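Local coordinates for vacuolar-sorting protein BRO1 (Saccharomyces cerevisiae, PDB 1ZB1) that helps sort cargo into the intralumenal vesicles of multivesicular bodies and recruits the deubiquitinase DOA4 to endosomes, the part present here being its Bro1 domain, which may bind SNF7, at residues S29-S34 / T42-K47; D53-N58 / L73-F78. One frame throughout, in Å; residues are numbered along the deposited sequence.

Contact 1. Residues S29-S34 / T42-K47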
ATOM      1  N   SER A  29      14.914  -9.091 -34.677  1.00 35.35           N
ATOM      2  CA  SER A  29      14.058  -9.986 -35.446  1.00 35.64           C
ATOM      3  C   SER A  29      12.946  -9.184 -36.097  1.00 36.04           C
ATOM      4  O   SER A  29      12.703  -9.309 -37.298  1.00 36.36           O
ATOM      5  CB  SER A  29      13.459 -11.072 -34.552  1.00 36.54           C
ATOM      6  OG  SER A  29      14.462 -11.984 -34.146  1.00 40.03           O
ATOM      7  N   TYR A  30      12.272  -8.356 -35.306  1.00 35.43           N
ATOM      8  CA  TYR A  30      11.197  -7.523 -35.829  1.00 34.23           C
ATOM      9  C   TYR A  30      11.703  -6.707 -37.014  1.00 35.70           C
ATOM     10  O   TYR A  30      11.050  -6.637 -38.056  1.00 35.18           O
ATOM     11  CB  TYR A  30      10.677  -6.574 -34.750  1.00 33.23           C
ATOM     12  CG  TYR A  30       9.745  -5.510 -35.282  1.00 33.68           C
ATOM     13  CD1 TYR A  30       8.446  -5.825 -35.693  1.00 32.38           C
ATOM     14  CD2 TYR A  30      10.170  -4.191 -35.406  1.00 33.16           C
ATOM     15  CE1 TYR A  30       7.599  -4.848 -36.213  1.00 33.29           C
ATOM     16  CE2 TYR A  30       9.334  -3.209 -35.926  1.00 34.36           C
ATOM     17  CZ  TYR A  30       8.052  -3.540 -36.327  1.00 34.30           C
ATOM     18  OH  TYR A  30       7.232  -2.559 -36.842  1.00 33.54           O
ATOM     19  N   LEU A  31      12.871  -6.092 -36.842  1.00 37.21           N
ATOM     20  CA  LEU A  31      13.478  -5.276 -37.886  1.00 39.38           C
ATOM     21  C   LEU A  31      13.825  -6.098 -39.129  1.00 40.31           C
ATOM     22  O   LEU A  31      13.537  -5.681 -40.249  1.00 40.73           O
ATOM     23  CB  LEU A  31      14.734  -4.584 -37.344  1.00 38.20           C
ATOM     24  CG  LEU A  31      14.505  -3.564 -36.222  1.00 39.01           C
ATOM     25  CD1 LEU A  31      15.839  -3.091 -35.660  1.00 37.99           C
ATOM     26  CD2 LEU A  31      13.704  -2.390 -36.756  1.00 38.37           C
ATOM     27  N   LYS A  32      14.439  -7.262 -38.930  1.00 42.07           N
ATOM     28  CA  LYS A  32      14.808  -8.138 -40.043  1.00 45.38           C
ATOM     29  C   LYS A  32      13.581  -8.574 -40.841  1.00 47.13           C
ATOM     30  O   LYS A  32      13.669  -8.826 -42.042  1.00 48.19           O
ATOM     31  CB  LYS A  32      15.530  -9.391 -39.535  1.00 45.65           C
ATOM     32  CG  LYS A  32      16.957  -9.169 -39.073  1.00 47.83           C
ATOM     33  CD  LYS A  32      17.546 -10.458 -38.514  1.00 48.41           C
ATOM     34  CE  LYS A  32      18.972 -10.256 -38.034  1.00 49.47           C
ATOM     35  NZ  LYS A  32      19.536 -11.487 -37.414  1.00 50.19           N
ATOM     36  N   LYS A  33      12.440  -8.672 -40.166  1.00 48.86           N
ATOM     37  CA  LYS A  33      11.199  -9.081 -40.810  1.00 50.90           C
ATOM     38  C   LYS A  33      10.514  -7.890 -41.473  1.00 51.55           C
ATOM     39  O   LYS A  33       9.866  -8.038 -42.509  1.00 51.89           O
ATOM     40  CB  LYS A  33      10.250  -9.706 -39.783  1.00 51.90           C
ATOM     41  CG  LYS A  33      10.827 -10.906 -39.045  1.00 54.89           C
ATOM     42  CD  LYS A  33       9.914 -11.339 -37.904  1.00 56.32           C
ATOM     43  CE  LYS A  33      10.544 -12.449 -37.077  1.00 57.32           C
ATOM     44  NZ  LYS A  33       9.723 -12.783 -35.877  1.00 58.28           N
ATOM     45  N   SER A  34      10.657  -6.713 -40.871  1.00 52.01           N
ATOM     46  CA  SER A  34      10.044  -5.503 -41.408  1.00 52.97           C
ATOM     47  C   SER A  34      10.781  -5.026 -42.651  1.00 54.13           C
ATOM     48  O   SER A  34      10.156  -4.680 -43.652  1.00 54.77           O
ATOM     49  CB  SER A  34      10.030  -4.401 -40.349  1.00 53.55           C
ATOM     50  OG  SER A  34       9.203  -4.760 -39.252  1.00 53.46           O
ATOM     51  N   THR A  42      20.273  -0.495 -40.396  1.00 38.22           N
ATOM     52  CA  THR A  42      20.195   0.959 -40.387  1.00 37.32           C
ATOM     53  C   THR A  42      19.199   1.466 -39.342  1.00 36.96           C
ATOM     54  O   THR A  42      19.351   2.567 -38.813  1.00 36.52           O
ATOM     55  CB  THR A  42      19.772   1.495 -41.777  1.00 37.51           C
ATOM     56  OG1 THR A  42      20.750   1.118 -42.755  1.00 35.90           O
ATOM     57  CG2 THR A  42      19.647   3.014 -41.751  1.00 36.63           C
ATOM     58  N   PHE A  43      18.189   0.654 -39.047  1.00 36.31           N
ATOM     59  CA  PHE A  43      17.154   1.027 -38.089  1.00 35.19           C
ATOM     60  C   PHE A  43      17.421   0.516 -36.674  1.00 34.59           C
ATOM     61  O   PHE A  43      16.598   0.708 -35.778  1.00 33.00           O
ATOM     62  CB  PHE A  43      15.791   0.495 -38.554  1.00 37.65           C
ATOM     63  CG  PHE A  43      15.389   0.953 -39.934  1.00 39.90           C
ATOM     64  CD1 PHE A  43      15.992   0.413 -41.068  1.00 41.38           C
ATOM     65  CD2 PHE A  43      14.403   1.921 -40.098  1.00 40.17           C
ATOM     66  CE1 PHE A  43      15.617   0.832 -42.346  1.00 41.08           C
ATOM     67  CE2 PHE A  43      14.022   2.346 -41.370  1.00 40.59           C
ATOM     68  CZ  PHE A  43      14.630   1.801 -42.496  1.00 39.65           C
ATOM     69  N   TYR A  44      18.575  -0.116 -36.476  1.00 32.32           N
ATOM     70  CA  TYR A  44      18.933  -0.686 -35.180  1.00 31.67           C
ATOM     71  C   TYR A  44      19.986   0.119 -34.417  1.00 31.28           C
ATOM     72  O   TYR A  44      21.008   0.509 -34.979  1.00 30.74           O
ATOM     73  CB  TYR A  44      19.441  -2.112 -35.400  1.00 31.88           C
ATOM     74  CG  TYR A  44      19.645  -2.931 -34.145  1.00 31.59           C
ATOM     75  CD1 TYR A  44      18.578  -3.224 -33.301  1.00 31.26           C
ATOM     76  CD2 TYR A  44      20.898  -3.444 -33.822  1.00 31.27           C
ATOM     77  CE1 TYR A  44      18.751  -4.014 -32.165  1.00 29.59           C
ATOM     78  CE2 TYR A  44      21.084  -4.239 -32.686  1.00 31.67           C
ATOM     79  CZ  TYR A  44      20.003  -4.518 -31.864  1.00 30.54           C
ATOM     80  OH  TYR A  44      20.167  -5.298 -30.739  1.00 28.86           O
ATOM     81  N   ASP A  45      19.722   0.375 -33.139  1.00 29.37           N
ATOM     82  CA  ASP A  45      20.666   1.094 -32.279  1.00 28.42           C
ATOM     83  C   ASP A  45      21.198   0.028 -31.330  1.00 29.30           C
ATOM     84  O   ASP A  45      20.582  -0.256 -30.301  1.00 25.94           O
ATOM     85  CB  ASP A  45      19.952   2.181 -31.472  1.00 28.71           C
ATOM     86  CG  ASP A  45      20.910   3.040 -30.659  1.00 27.59           C
ATOM     87  OD1 ASP A  45      22.004   2.557 -30.288  1.00 27.12           O
ATOM     88  OD2 ASP A  45      20.555   4.202 -30.374  1.00 27.12           O
ATOM     89  N   GLU A  46      22.329  -0.572 -31.691  1.00 28.71           N
ATOM     90  CA  GLU A  46      22.933  -1.634 -30.896  1.00 31.77           C
ATOM     91  C   GLU A  46      23.227  -1.242 -29.452  1.00 31.87           C
ATOM     92  O   GLU A  46      22.912  -1.988 -28.526  1.00 31.33           O
ATOM     93  CB  GLU A  46      24.222  -2.119 -31.570  1.00 36.98           C
ATOM     94  CG  GLU A  46      25.085  -3.045 -30.716  1.00 43.84           C
ATOM     95  CD  GLU A  46      24.409  -4.369 -30.386  1.00 48.76           C
ATOM     96  OE1 GLU A  46      23.367  -4.358 -29.686  1.00 51.42           O
ATOM     97  OE2 GLU A  46      24.927  -5.423 -30.826  1.00 49.01           O
ATOM     98  N   LYS A  47      23.827  -0.074 -29.260  1.00 30.60           N
ATOM     99  CA  LYS A  47      24.170   0.385 -27.920  1.00 29.24           C
ATOM    100  C   LYS A  47      22.941   0.590 -27.026  1.00 27.60           C
ATOM    101  O   LYS A  47      22.875   0.056 -25.918  1.00 25.72           O
ATOM    102  CB  LYS A  47      24.969   1.685 -28.003  1.00 30.05           C
ATOM    103  CG  LYS A  47      25.535   2.144 -26.671  1.00 32.01           C
ATOM    104  CD  LYS A  47      26.421   3.366 -26.856  1.00 36.35           C
ATOM    105  CE  LYS A  47      27.012   3.836 -25.532  1.00 37.86           C
ATOM    106  NZ  LYS A  47      25.972   4.363 -24.601  1.00 40.03           N
TER

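Contact 2. Residues D53-N58 / L73-F78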
ATOM      1  N   ASP A  53      18.106  -3.884 -22.728  1.00 18.71           N
ATOM      2  CA  ASP A  53      17.998  -5.290 -22.349  1.00 19.09           C
ATOM      3  C   ASP A  53      18.546  -5.472 -20.933  1.00 20.05           C
ATOM      4  O   ASP A  53      18.008  -6.239 -20.130  1.00 18.57           O
ATOM      5  CB  ASP A  53      18.784  -6.164 -23.330  1.00 20.79           C
ATOM      6  CG  ASP A  53      18.559  -7.647 -23.103  1.00 26.22           C
ATOM      7  OD1 ASP A  53      17.415  -8.111 -23.306  1.00 27.91           O
ATOM      8  OD2 ASP A  53      19.520  -8.346 -22.720  1.00 27.57           O
ATOM      9  N   HIS A  54      19.623  -4.757 -20.637  1.00 18.94           N
ATOM     10  CA  HIS A  54      20.247  -4.830 -19.319  1.00 19.41           C
ATOM     11  C   HIS A  54      19.347  -4.180 -18.253  1.00 18.69           C
ATOM     12  O   HIS A  54      19.202  -4.693 -17.141  1.00 15.53           O
ATOM     13  CB  HIS A  54      21.598  -4.114 -19.351  1.00 25.66           C
ATOM     14  CG  HIS A  54      22.503  -4.484 -18.217  1.00 30.52           C
ATOM     15  ND1 HIS A  54      23.462  -3.630 -17.720  1.00 35.07           N
ATOM     16  CD2 HIS A  54      22.608  -5.629 -17.500  1.00 33.94           C
ATOM     17  CE1 HIS A  54      24.120  -4.231 -16.743  1.00 34.50           C
ATOM     18  NE2 HIS A  54      23.620  -5.444 -16.589  1.00 35.17           N
ATOM     19  N   LEU A  55      18.741  -3.048 -18.606  1.00 16.94           N
ATOM     20  CA  LEU A  55      17.862  -2.329 -17.688  1.00 15.67           C
ATOM     21  C   LEU A  55      16.715  -3.220 -17.210  1.00 16.44           C
ATOM     22  O   LEU A  55      16.424  -3.265 -16.016  1.00 14.63           O
ATOM     23  CB  LEU A  55      17.302  -1.075 -18.366  1.00 12.80           C
ATOM     24  CG  LEU A  55      16.238  -0.288 -17.599  1.00 14.92           C
ATOM     25  CD1 LEU A  55      16.823   0.244 -16.289  1.00 15.30           C
ATOM     26  CD2 LEU A  55      15.721   0.868 -18.472  1.00 15.80           C
ATOM     27  N   ARG A  56      16.075  -3.939 -18.132  1.00 15.42           N
ATOM     28  CA  ARG A  56      14.966  -4.817 -17.749  1.00 16.08           C
ATOM     29  C   ARG A  56      15.454  -5.924 -16.824  1.00 16.62           C
ATOM     30  O   ARG A  56      14.766  -6.304 -15.874  1.00 14.71           O
ATOM     31  CB  ARG A  56      14.293  -5.444 -18.977  1.00 15.92           C
ATOM     32  CG  ARG A  56      13.078  -6.345 -18.618  1.00 19.32           C
ATOM     33  CD  ARG A  56      12.417  -6.958 -19.865  1.00 22.89           C
ATOM     34  NE  ARG A  56      11.063  -7.452 -19.606  1.00 28.32           N
ATOM     35  CZ  ARG A  56      10.766  -8.609 -19.018  1.00 30.08           C
ATOM     36  NH1 ARG A  56      11.727  -9.430 -18.611  1.00 38.83           N
ATOM     37  NH2 ARG A  56       9.496  -8.945 -18.831  1.00 27.08           N
ATOM     38  N   ASN A  57      16.639  -6.460 -17.093  1.00 16.86           N
ATOM     39  CA  ASN A  57      17.143  -7.504 -16.218  1.00 17.76           C
ATOM     40  C   ASN A  57      17.385  -6.920 -14.828  1.00 16.48           C
ATOM     41  O   ASN A  57      17.084  -7.564 -13.818  1.00 16.60           O
ATOM     42  CB  ASN A  57      18.421  -8.131 -16.793  1.00 21.49           C
ATOM     43  CG  ASN A  57      18.131  -9.051 -17.966  1.00 26.50           C
ATOM     44  OD1 ASN A  57      17.177  -9.825 -17.930  1.00 29.91           O
ATOM     45  ND2 ASN A  57      18.957  -8.981 -19.002  1.00 27.73           N
ATOM     46  N   ASN A  58      17.892  -5.689 -14.763  1.00 16.53           N
ATOM     47  CA  ASN A  58      18.145  -5.066 -13.457  1.00 15.75           C
ATOM     48  C   ASN A  58      16.880  -4.647 -12.702  1.00 16.13           C
ATOM     49  O   ASN A  58      16.915  -4.440 -11.491  1.00 17.12           O
ATOM     50  CB  ASN A  58      19.090  -3.866 -13.597  1.00 15.36           C
ATOM     51  CG  ASN A  58      20.513  -4.289 -13.931  1.00 18.15           C
ATOM     52  OD1 ASN A  58      20.919  -5.414 -13.628  1.00 20.36           O
ATOM     53  ND2 ASN A  58      21.282  -3.386 -14.537  1.00 16.95           N
ATOM     54  N   LEU A  73      11.306   2.307 -12.369  1.00 14.82           N
ATOM     55  CA  LEU A  73      10.731   3.591 -12.780  1.00 14.45           C
ATOM     56  C   LEU A  73      11.303   3.988 -14.143  1.00 15.68           C
ATOM     57  O   LEU A  73      10.585   4.506 -14.998  1.00 13.01           O
ATOM     58  CB  LEU A  73      11.047   4.698 -11.765  1.00 16.48           C
ATOM     59  CG  LEU A  73      10.157   5.060 -10.569  1.00 21.47           C
ATOM     60  CD1 LEU A  73       8.754   4.532 -10.747  1.00 20.56           C
ATOM     61  CD2 LEU A  73      10.786   4.547  -9.286  1.00 20.61           C
ATOM     62  N   LYS A  74      12.600   3.752 -14.342  1.00 17.22           N
ATOM     63  CA  LYS A  74      13.235   4.076 -15.618  1.00 17.03           C
ATOM     64  C   LYS A  74      12.718   3.167 -16.734  1.00 17.13           C
ATOM     65  O   LYS A  74      12.482   3.616 -17.868  1.00 15.02           O
ATOM     66  CB  LYS A  74      14.762   3.957 -15.503  1.00 19.70           C
ATOM     67  CG  LYS A  74      15.374   5.051 -14.629  1.00 23.00           C
ATOM     68  CD  LYS A  74      16.899   4.993 -14.591  1.00 27.28           C
ATOM     69  CE  LYS A  74      17.455   6.218 -13.852  1.00 32.18           C
ATOM     70  NZ  LYS A  74      18.935   6.191 -13.682  1.00 37.82           N
ATOM     71  N   TYR A  75      12.536   1.891 -16.420  1.00 14.89           N
ATOM     72  CA  TYR A  75      12.029   0.960 -17.425  1.00 16.77           C
ATOM     73  C   TYR A  75      10.574   1.307 -17.769  1.00 16.35           C
ATOM     74  O   TYR A  75      10.182   1.221 -18.929  1.00 16.59           O
ATOM     75  CB  TYR A  75      12.135  -0.493 -16.933  1.00 15.85           C
ATOM     76  CG  TYR A  75      11.745  -1.516 -17.988  1.00 15.23           C
ATOM     77  CD1 TYR A  75      12.369  -1.526 -19.236  1.00 15.60           C
ATOM     78  CD2 TYR A  75      10.723  -2.443 -17.753  1.00 15.46           C
ATOM     79  CE1 TYR A  75      11.981  -2.426 -20.232  1.00 16.03           C
ATOM     80  CE2 TYR A  75      10.332  -3.356 -18.745  1.00 13.82           C
ATOM     81  CZ  TYR A  75      10.963  -3.334 -19.979  1.00 16.44           C
ATOM     82  OH  TYR A  75      10.563  -4.188 -20.981  1.00 15.35           O
ATOM     83  N   TYR A  76       9.773   1.692 -16.774  1.00 16.92           N
ATOM     84  CA  TYR A  76       8.378   2.058 -17.051  1.00 15.89           C
ATOM     85  C   TYR A  76       8.378   3.275 -17.981  1.00 17.02           C
ATOM     86  O   TYR A  76       7.590   3.341 -18.936  1.00 16.49           O
ATOM     87  CB  TYR A  76       7.614   2.408 -15.764  1.00 16.53           C
ATOM     88  CG  TYR A  76       6.101   2.510 -15.959  1.00 16.94           C
ATOM     89  CD1 TYR A  76       5.273   1.412 -15.727  1.00 17.98           C
ATOM     90  CD2 TYR A  76       5.510   3.691 -16.414  1.00 17.97           C
ATOM     91  CE1 TYR A  76       3.889   1.481 -15.940  1.00 15.68           C
ATOM     92  CE2 TYR A  76       4.126   3.777 -16.639  1.00 16.59           C
ATOM     93  CZ  TYR A  76       3.322   2.669 -16.398  1.00 19.06           C
ATOM     94  OH  TYR A  76       1.956   2.745 -16.605  1.00 16.85           O
ATOM     95  N   SER A  77       9.268   4.231 -17.715  1.00 17.62           N
ATOM     96  CA  SER A  77       9.352   5.426 -18.555  1.00 18.34           C
ATOM     97  C   SER A  77       9.591   5.025 -20.003  1.00 17.16           C
ATOM     98  O   SER A  77       8.968   5.571 -20.911  1.00 17.70           O
ATOM     99  CB  SER A  77      10.476   6.364 -18.091  1.00 20.81           C
ATOM    100  OG  SER A  77      10.170   6.936 -16.829  1.00 25.78           O
ATOM    101  N   PHE A  78      10.493   4.072 -20.217  1.00 15.83           N
ATOM    102  CA  PHE A  78      10.793   3.597 -21.566  1.00 15.26           C
ATOM    103  C   PHE A  78       9.514   3.092 -22.219  1.00 17.72           C
ATOM    104  O   PHE A  78       9.222   3.398 -23.376  1.00 17.57           O
ATOM    105  CB  PHE A  78      11.801   2.445 -21.527  1.00 15.55           C
ATOM    106  CG  PHE A  78      11.935   1.728 -22.845  1.00 15.60           C
ATOM    107  CD1 PHE A  78      12.739   2.244 -23.855  1.00 16.56           C
ATOM    108  CD2 PHE A  78      11.191   0.578 -23.103  1.00 14.16           C
ATOM    109  CE1 PHE A  78      12.804   1.627 -25.109  1.00 17.88           C
ATOM    110  CE2 PHE A  78      11.250  -0.042 -24.353  1.00 13.85           C
ATOM    111  CZ  PHE A  78      12.057   0.486 -25.356  1.00 16.11           C
TER

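Contact 1. Residues S29-S34 / T42-K47
L31 sends its two methyl groups across to F43 and Y44, and it is the one residue of 29-34 that touches 42-47. L31 CD1 lies 3.6 Å from Y44 CD1 and 3.7 Å from Y44 CB, where the tyrosine ring joins CB, and it meets the ring obliquely. L31 CD1 also comes within 3.9 Å of F43 O. The second branch turns to the phenylalanine, L31 CD2 standing 4.0 Å from F43 CB. Leucine's forked end lets one methyl go to each of two consecutive residues. F43 offers little more than its CB, for CG sits beside its own backbone N (chi1 -57°) and the ring is carried off to stack with Y35. Y44, its CG turned anti to N (chi1 -170°), keeps its ring near the leucine and runs about perpendicular to it. The contact is made by leucine methyls, without a polar bond between the segments, and L31 is buried, with W40 as a further neighbour. D45 then N-caps the next helix, its OD1 accepting from A48 N. The patch thus lies where the end of helix 23-34 meets the connection leading into helix 46-58: Y44 also reaches K24 on the former, while helix 349-371 passes close by, touching Y30 and D45.

Contact 2. Residues D53-N58 / L73-F78
Y75 takes the largest share of this contact, with L55 at the edge of its ring and R56 over one face. L55 points toward helix 65-86. Its CD2 rests 3.8 Å from Y75 CA, against the backbone itself, and lies 4.1 Å from Y75 CB, near the plane of the ring; L55 CD1 is 4.3 Å from K74 CB. Leucine suits this place because its two methyls can divide, CD2 going to the backbone and CB of Y75, CD1 to the CB of K74. K74 lends only the start of its chain, since its ammonium group leads away to a salt bridge with E70.

R56 approaches differently. Its CB stands 4.2 Å from the centroid of the Y75 ring, 20° off the normal, a CH-pi contact, and CG continues over the same face. The chain is extended from CG to NE, running past the phenol until R56 CD is 3.5 Å from Y75 OH. The guanidinium is nearly perpendicular to the ring, at 89°, with the hydroxyl at its edge. Arginine suits the place because its methylenes can pack on an aromatic while its charged end goes on to polar partners. NE forms a salt bridge with E121, whose OE2 is also hydrogen-bonded to Y75 OH; W23 NE1 is a second partner of that hydroxyl. T18 OG1 accepts from NH2 and the backbone oxygen of E19 from NH1, so all three nitrogens of a buried guanidinium have a partner, and its rotation is probably fixed.

The axes of 53-58 and 73-78 approach to 9.6 Å, with 132° between their N-to-C directions, an oblique, roughly antiparallel packing of consecutive helices in the largely helical Bro1 domain.

Contact 1 and contact 2 follow one another along the chain, the first closing before the second opens, and the segments of both include part of helix 46-58. Contact 1 sets the connection just before that helix against helix 23-34, whereas contact 2 sets its far end, 53-58, against helix 65-86. Their centres are 19 Å apart and their nearest atoms about 7 Å, without touching. Contact 1 is the more peripheral, about 40 Å from the centre of the chain against 23 Å for contact 2, on the same side. The two thus step inward from one end of the elongated Bro1 domain.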